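Local coordinates for avidin-related protein 4/5 (Gallus gallus, PDB 1Y55) that binds biotin with high affinity as a thermostable, tetrameric relative of egg-white avidin, at residues K88-S99 and A110-R120. The protein carries 1 engineered substitution. Residues are numbered along the deposited sequence; the frame is centred on the assembly and turned at random. Where two conformers were deposited one is given.
Sequences KEVLKTMWLLRS and ATRVGYNNFTR. With BTN (biotin), chain C.
Trp-95 lies flat over the backbone of Gly-114 where strands 89-98 and 111-120, the last two of the antiparallel avidin β-barrel, run side by side and wall one flank of the biotin pocket. Its CG takes the crowded position between backbone N and carbonyl carbon (chi1 53°), which lays the indole across the neighbouring strand. Gly-114 CA makes a CH-pi contact 3.7 Å from the centroid of the six-membered Trp-95 ring, a place with no room for a CB. Biotin C6 covers the opposite face, 3.2 Å from Trp-95 CE2, while NE1 gives a weak, bent hydrogen bond to Tyr-115 O. With an alanine at Trp-95, biotin C6 would probably lose the aromatic face packed against it, and the Gly-114 backbone its cover. Next to the indole, Asn-116 OD1 accepts a nearly straight hydrogen bond (168°) from biotin N1 at 2.8 Å; its ND2 is held by Asn-13, fixing the amide's rotation. Asn-116 O is gripped twice by one residue, by Thr-93 N and by Thr-93 OG1, the latter at 2.7 Å. The same hydroxyl lies in plane at the edge of the Phe-118 ring.

On the barrel's outer surface, where the tetramer assembles, Lys-92 folds back at chi2 and chi3; its NZ donates a hydrogen bond to Asn-117 OD1, 2.8 Å away, from above the carbonyl plane, and also bonds Tyr-115 OH of the fourth subunit. Toward the loop between the strands, Ala-110 CB sits over the centre of the Arg-98 guanidinium, whose NH2 forms a salt bridge with Asp-107. At the far end, in the conformer given, Arg-120 grips Glu-89 side-on in a salt bridge: NE and NH1 both reach OE1, the NE-OE1 distance being 2.6 Å.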
loop_
_atom_site.group_PDB
_atom_site.type_symbol
_atom_site.label_atom_id
_atom_site.label_comp_id
_atom_site.label_asym_id
_atom_site.label_seq_id
_atom_site.Cartn_x
_atom_site.Cartn_y
_atom_site.Cartn_z
ATOM N N LYS A 88 -26.635 6.270 -9.207
ATOM C CA LYS A 88 -25.932 6.689 -7.999
ATOM C C LYS A 88 -24.420 6.543 -8.163
ATOM O O LYS A 88 -23.938 5.559 -8.718
ATOM C CB LYS A 88 -26.396 5.870 -6.809
ATOM C CG LYS A 88 -25.872 6.378 -5.479
ATOM C CD LYS A 88 -26.411 5.508 -4.353
ATOM C CE LYS A 88 -25.629 4.215 -4.226
ATOM N NZ LYS A 88 -24.526 4.292 -3.226
ATOM N N GLU A 89 -23.689 7.537 -7.667
ATOM C CA GLU A 89 -22.240 7.594 -7.813
ATOM C C GLU A 89 -21.518 7.256 -6.520
ATOM O O GLU A 89 -21.905 7.679 -5.435
ATOM C CB GLU A 89 -21.823 8.982 -8.288
ATOM C CG GLU A 89 -22.342 9.246 -9.693
ATOM C CD GLU A 89 -22.110 10.650 -10.209
ATOM O OE1 GLU A 89 -21.904 11.549 -9.407
ATOM O OE2 GLU A 89 -22.159 10.850 -11.430
ATOM N N VAL A 90 -20.460 6.477 -6.649
ATOM C CA VAL A 90 -19.581 6.135 -5.539
ATOM C C VAL A 90 -18.153 6.353 -6.004
ATOM O O VAL A 90 -17.785 5.964 -7.113
ATOM C CB VAL A 90 -19.751 4.647 -5.110
ATOM C CG1 VAL A 90 -18.715 4.236 -4.061
ATOM C CG2 VAL A 90 -21.165 4.374 -4.590
ATOM N N LEU A 91 -17.345 6.964 -5.146
ATOM C CA LEU A 91 -15.894 6.973 -5.350
ATOM C C LEU A 91 -15.281 5.876 -4.503
ATOM O O LEU A 91 -15.426 5.886 -3.278
ATOM C CB LEU A 91 -15.233 8.297 -4.978
ATOM C CG LEU A 91 -15.891 9.577 -5.469
ATOM C CD1 LEU A 91 -15.096 10.777 -5.012
ATOM C CD2 LEU A 91 -16.044 9.563 -6.981
ATOM N N LYS A 92 -14.588 4.942 -5.145
ATOM C CA LYS A 92 -13.781 3.946 -4.452
ATOM C C LYS A 92 -12.345 4.442 -4.515
ATOM O O LYS A 92 -11.837 4.700 -5.602
ATOM C CB LYS A 92 -13.904 2.585 -5.145
ATOM C CG LYS A 92 -15.305 1.992 -5.120
ATOM C CD LYS A 92 -15.748 1.557 -3.736
ATOM C CE LYS A 92 -15.076 0.263 -3.292
ATOM N NZ LYS A 92 -15.529 -0.174 -1.952
ATOM N N THR A 93 -11.709 4.617 -3.365
ATOM C CA THR A 93 -10.358 5.148 -3.308
ATOM C C THR A 93 -9.451 4.378 -2.377
ATOM O O THR A 93 -9.885 3.711 -1.424
ATOM C CB THR A 93 -10.321 6.640 -2.863
ATOM O OG1 THR A 93 -10.570 6.771 -1.455
ATOM C CG2 THR A 93 -11.330 7.481 -3.607
ATOM N N MET A 94 -8.177 4.602 -2.623
ATOM C CA MET A 94 -7.152 4.233 -1.705
ATOM C C MET A 94 -6.184 5.381 -1.593
ATOM O O MET A 94 -6.039 6.194 -2.514
ATOM C CB MET A 94 -6.506 2.945 -2.179
ATOM C CG MET A 94 -7.532 1.814 -2.103
ATOM S SD MET A 94 -6.969 0.264 -2.391
ATOM C CE MET A 94 -5.969 0.207 -0.587
ATOM N N TRP A 95 -5.512 5.436 -0.451
ATOM C CA TRP A 95 -4.711 6.594 -0.112
ATOM C C TRP A 95 -3.386 6.194 0.498
ATOM O O TRP A 95 -3.232 5.121 1.093
ATOM C CB TRP A 95 -5.477 7.569 0.811
ATOM C CG TRP A 95 -6.056 6.985 2.059
ATOM C CD1 TRP A 95 -7.368 6.662 2.270
ATOM C CD2 TRP A 95 -5.375 6.697 3.295
ATOM N NE1 TRP A 95 -7.542 6.190 3.546
ATOM C CE2 TRP A 95 -6.335 6.207 4.197
ATOM C CE3 TRP A 95 -4.056 6.849 3.740
ATOM C CZ2 TRP A 95 -6.011 5.843 5.515
ATOM C CZ3 TRP A 95 -3.733 6.476 5.049
ATOM C CH2 TRP A 95 -4.708 5.975 5.912
ATOM N N LEU A 96 -2.431 7.124 0.358
ATOM C CA LEU A 96 -1.144 7.089 1.062
ATOM C C LEU A 96 -1.014 8.404 1.830
ATOM O O LEU A 96 -1.163 9.479 1.249
ATOM C CB LEU A 96 0.035 6.962 0.105
ATOM C CG LEU A 96 0.088 5.679 -0.718
ATOM C CD1 LEU A 96 1.196 5.784 -1.755
ATOM C CD2 LEU A 96 0.277 4.440 0.140
ATOM N N LEU A 97 -0.729 8.297 3.127
ATOM C CA LEU A 97 -0.544 9.425 4.033
ATOM C C LEU A 97 0.942 9.468 4.390
ATOM O O LEU A 97 1.455 8.559 5.056
ATOM C CB LEU A 97 -1.417 9.250 5.271
ATOM C CG LEU A 97 -1.152 10.129 6.492
ATOM C CD1 LEU A 97 -1.143 11.610 6.213
ATOM C CD2 LEU A 97 -2.198 9.831 7.550
ATOM N N ARG A 98 1.619 10.503 3.903
ATOM C CA ARG A 98 3.045 10.700 4.127
ATOM C C ARG A 98 3.263 11.660 5.292
ATOM O O ARG A 98 2.819 12.813 5.252
ATOM C CB ARG A 98 3.680 11.288 2.872
ATOM C CG ARG A 98 5.152 11.658 3.057
ATOM C CD ARG A 98 6.044 10.472 3.232
ATOM N NE ARG A 98 7.348 10.833 3.783
ATOM C CZ ARG A 98 8.466 10.141 3.570
ATOM N NH1 ARG A 98 8.518 9.164 2.678
ATOM N NH2 ARG A 98 9.558 10.459 4.238
ATOM N N SER A 99 3.950 11.172 6.318
ATOM C CA SER A 99 4.413 12.008 7.407
ATOM C C SER A 99 5.805 12.557 7.110
ATOM O O SER A 99 6.602 11.977 6.380
ATOM C CB SER A 99 4.491 11.188 8.699
ATOM O OG SER A 99 3.233 10.690 9.106
ATOM N N ALA A 110 7.428 6.292 7.319
ATOM C CA ALA A 110 6.735 7.539 7.029
ATOM C C ALA A 110 5.430 7.437 6.245
ATOM O O ALA A 110 4.800 8.473 6.029
ATOM C CB ALA A 110 7.681 8.503 6.323
ATOM N N THR A 111 5.030 6.249 5.787
ATOM C CA THR A 111 3.885 6.148 4.877
ATOM C C THR A 111 2.826 5.178 5.385
ATOM O O THR A 111 3.074 3.981 5.522
ATOM C CB THR A 111 4.341 5.733 3.472
ATOM O OG1 THR A 111 5.357 6.637 3.018
ATOM C CG2 THR A 111 3.196 5.841 2.489
ATOM N N ARG A 112 1.632 5.712 5.642
ATOM C CA ARG A 112 0.456 4.920 5.995
ATOM C C ARG A 112 -0.424 4.740 4.745
ATOM O O ARG A 112 -0.387 5.564 3.819
ATOM C CB ARG A 112 -0.327 5.583 7.130
ATOM C CG ARG A 112 0.338 5.343 8.484
ATOM C CD ARG A 112 -0.194 6.158 9.631
ATOM N NE ARG A 112 0.130 7.568 9.473
ATOM C CZ ARG A 112 -0.192 8.515 10.351
ATOM N NH1 ARG A 112 -0.877 8.228 11.452
ATOM N NH2 ARG A 112 0.148 9.772 10.101
ATOM N N VAL A 113 -1.184 3.658 4.734
ATOM C CA VAL A 113 -2.042 3.309 3.621
ATOM C C VAL A 113 -3.442 2.987 4.138
ATOM O O VAL A 113 -3.611 2.457 5.230
ATOM C CB VAL A 113 -1.441 2.121 2.802
ATOM C CG1 VAL A 113 -1.292 0.856 3.640
ATOM C CG2 VAL A 113 -2.225 1.839 1.529
ATOM N N GLY A 114 -4.442 3.250 3.318
ATOM C CA GLY A 114 -5.808 2.885 3.642
ATOM C C GLY A 114 -6.753 3.068 2.473
ATOM O O GLY A 114 -6.328 3.282 1.334
ATOM N N TYR A 115 -8.040 2.970 2.787
ATOM C CA TYR A 115 -9.109 3.073 1.800
ATOM C C TYR A 115 -10.089 4.144 2.206
ATOM O O TYR A 115 -10.160 4.543 3.360
ATOM C CB TYR A 115 -9.858 1.745 1.623
ATOM C CG TYR A 115 -10.782 1.334 2.733
ATOM C CD1 TYR A 115 -12.144 1.629 2.677
ATOM C CD2 TYR A 115 -10.325 0.612 3.824
ATOM C CE1 TYR A 115 -13.012 1.207 3.666
ATOM C CE2 TYR A 115 -11.188 0.181 4.810
ATOM C CZ TYR A 115 -12.526 0.466 4.719
ATOM O OH TYR A 115 -13.359 0.018 5.713
ATOM N N ASN A 116 -10.921 4.584 1.275
ATOM C CA ASN A 116 -12.098 5.355 1.615
ATOM C C ASN A 116 -13.124 5.231 0.508
ATOM O O ASN A 116 -12.803 5.374 -0.669
ATOM C CB ASN A 116 -11.806 6.858 1.804
ATOM C CG ASN A 116 -11.282 7.232 3.182
ATOM O OD1 ASN A 116 -10.238 7.879 3.288
ATOM N ND2 ASN A 116 -12.041 6.912 4.226
ATOM N N ASN A 117 -14.378 5.048 0.903
ATOM C CA ASN A 117 -15.509 5.061 -0.006
ATOM C C ASN A 117 -16.260 6.357 0.186
ATOM O O ASN A 117 -16.567 6.716 1.318
ATOM C CB ASN A 117 -16.389 3.850 0.312
ATOM C CG ASN A 117 -15.600 2.536 0.224
ATOM O OD1 ASN A 117 -14.907 2.323 -0.741
ATOM N ND2 ASN A 117 -15.690 1.686 1.236
ATOM N N PHE A 118 -16.533 7.070 -0.909
ATOM C CA PHE A 118 -17.227 8.355 -0.844
ATOM C C PHE A 118 -18.563 8.254 -1.577
ATOM O O PHE A 118 -18.671 7.628 -2.634
ATOM C CB PHE A 118 -16.448 9.501 -1.523
ATOM C CG PHE A 118 -15.112 9.860 -0.895
ATOM C CD1 PHE A 118 -14.969 11.038 -0.170
ATOM C CD2 PHE A 118 -13.986 9.079 -1.091
ATOM C CE1 PHE A 118 -13.738 11.420 0.365
ATOM C CE2 PHE A 118 -12.759 9.454 -0.560
ATOM C CZ PHE A 118 -12.631 10.627 0.161
ATOM N N THR A 119 -19.560 8.945 -1.021
ATOM C CA THR A 119 -20.837 9.148 -1.690
ATOM C C THR A 119 -21.201 10.626 -1.605
ATOM O O THR A 119 -20.654 11.376 -0.811
ATOM C CB THR A 119 -21.944 8.281 -1.066
ATOM O OG1 THR A 119 -22.030 8.540 0.336
ATOM C CG2 THR A 119 -21.654 6.778 -1.225
ATOM N N ARG A 120 -22.129 11.047 -2.453
ATOM C CA ARG A 120 -22.464 12.462 -2.541
ATOM C C ARG A 120 -23.217 12.947 -1.324
ATOM O O ARG A 120 -24.032 12.235 -0.741
ATOM C CB ARG A 120 -23.286 12.750 -3.805
ATOM C CG ARG A 120 -22.449 12.703 -5.079
ATOM C CD ARG A 120 -23.152 13.335 -6.274
ATOM N NE ARG A 120 -22.391 13.258 -7.515
ATOM C CZ ARG A 120 -21.411 14.093 -7.885
ATOM N NH1 ARG A 120 -20.806 13.937 -9.050
ATOM N NH2 ARG A 120 -21.003 15.064 -7.085
HETATM C C11 BTN C . -2.819 14.540 9.731
HETATM O O11 BTN C . -3.260 13.570 10.586
HETATM O O12 BTN C . -1.747 15.223 9.979
HETATM C C10 BTN C . -3.539 14.857 8.495
HETATM C C9 BTN C . -4.925 14.267 8.387
HETATM C C8 BTN C . -4.910 12.865 7.783
HETATM C C7 BTN C . -6.329 12.296 7.666
HETATM C C2 BTN C . -6.390 10.953 6.888
HETATM S S1 BTN C . -6.084 11.073 5.149
HETATM C C6 BTN C . -6.576 9.346 4.987
HETATM C C5 BTN C . -7.800 9.189 5.887
HETATM N N1 BTN C . -9.045 9.534 5.227
HETATM C C3 BTN C . -9.602 10.591 5.795
HETATM O O3 BTN C . -10.741 11.118 5.380
HETATM N N2 BTN C . -8.891 11.042 6.809
HETATM C C4 BTN C . -7.722 10.208 7.037
HETATM O O HOH W 1 -23.673 9.089 -4.019
HETATM O O HOH W 2 -12.273 2.158 -1.350
HETATM O O HOH W 3 2.140 8.651 7.771
HETATM O O HOH W 4 6.493 7.975 0.863
#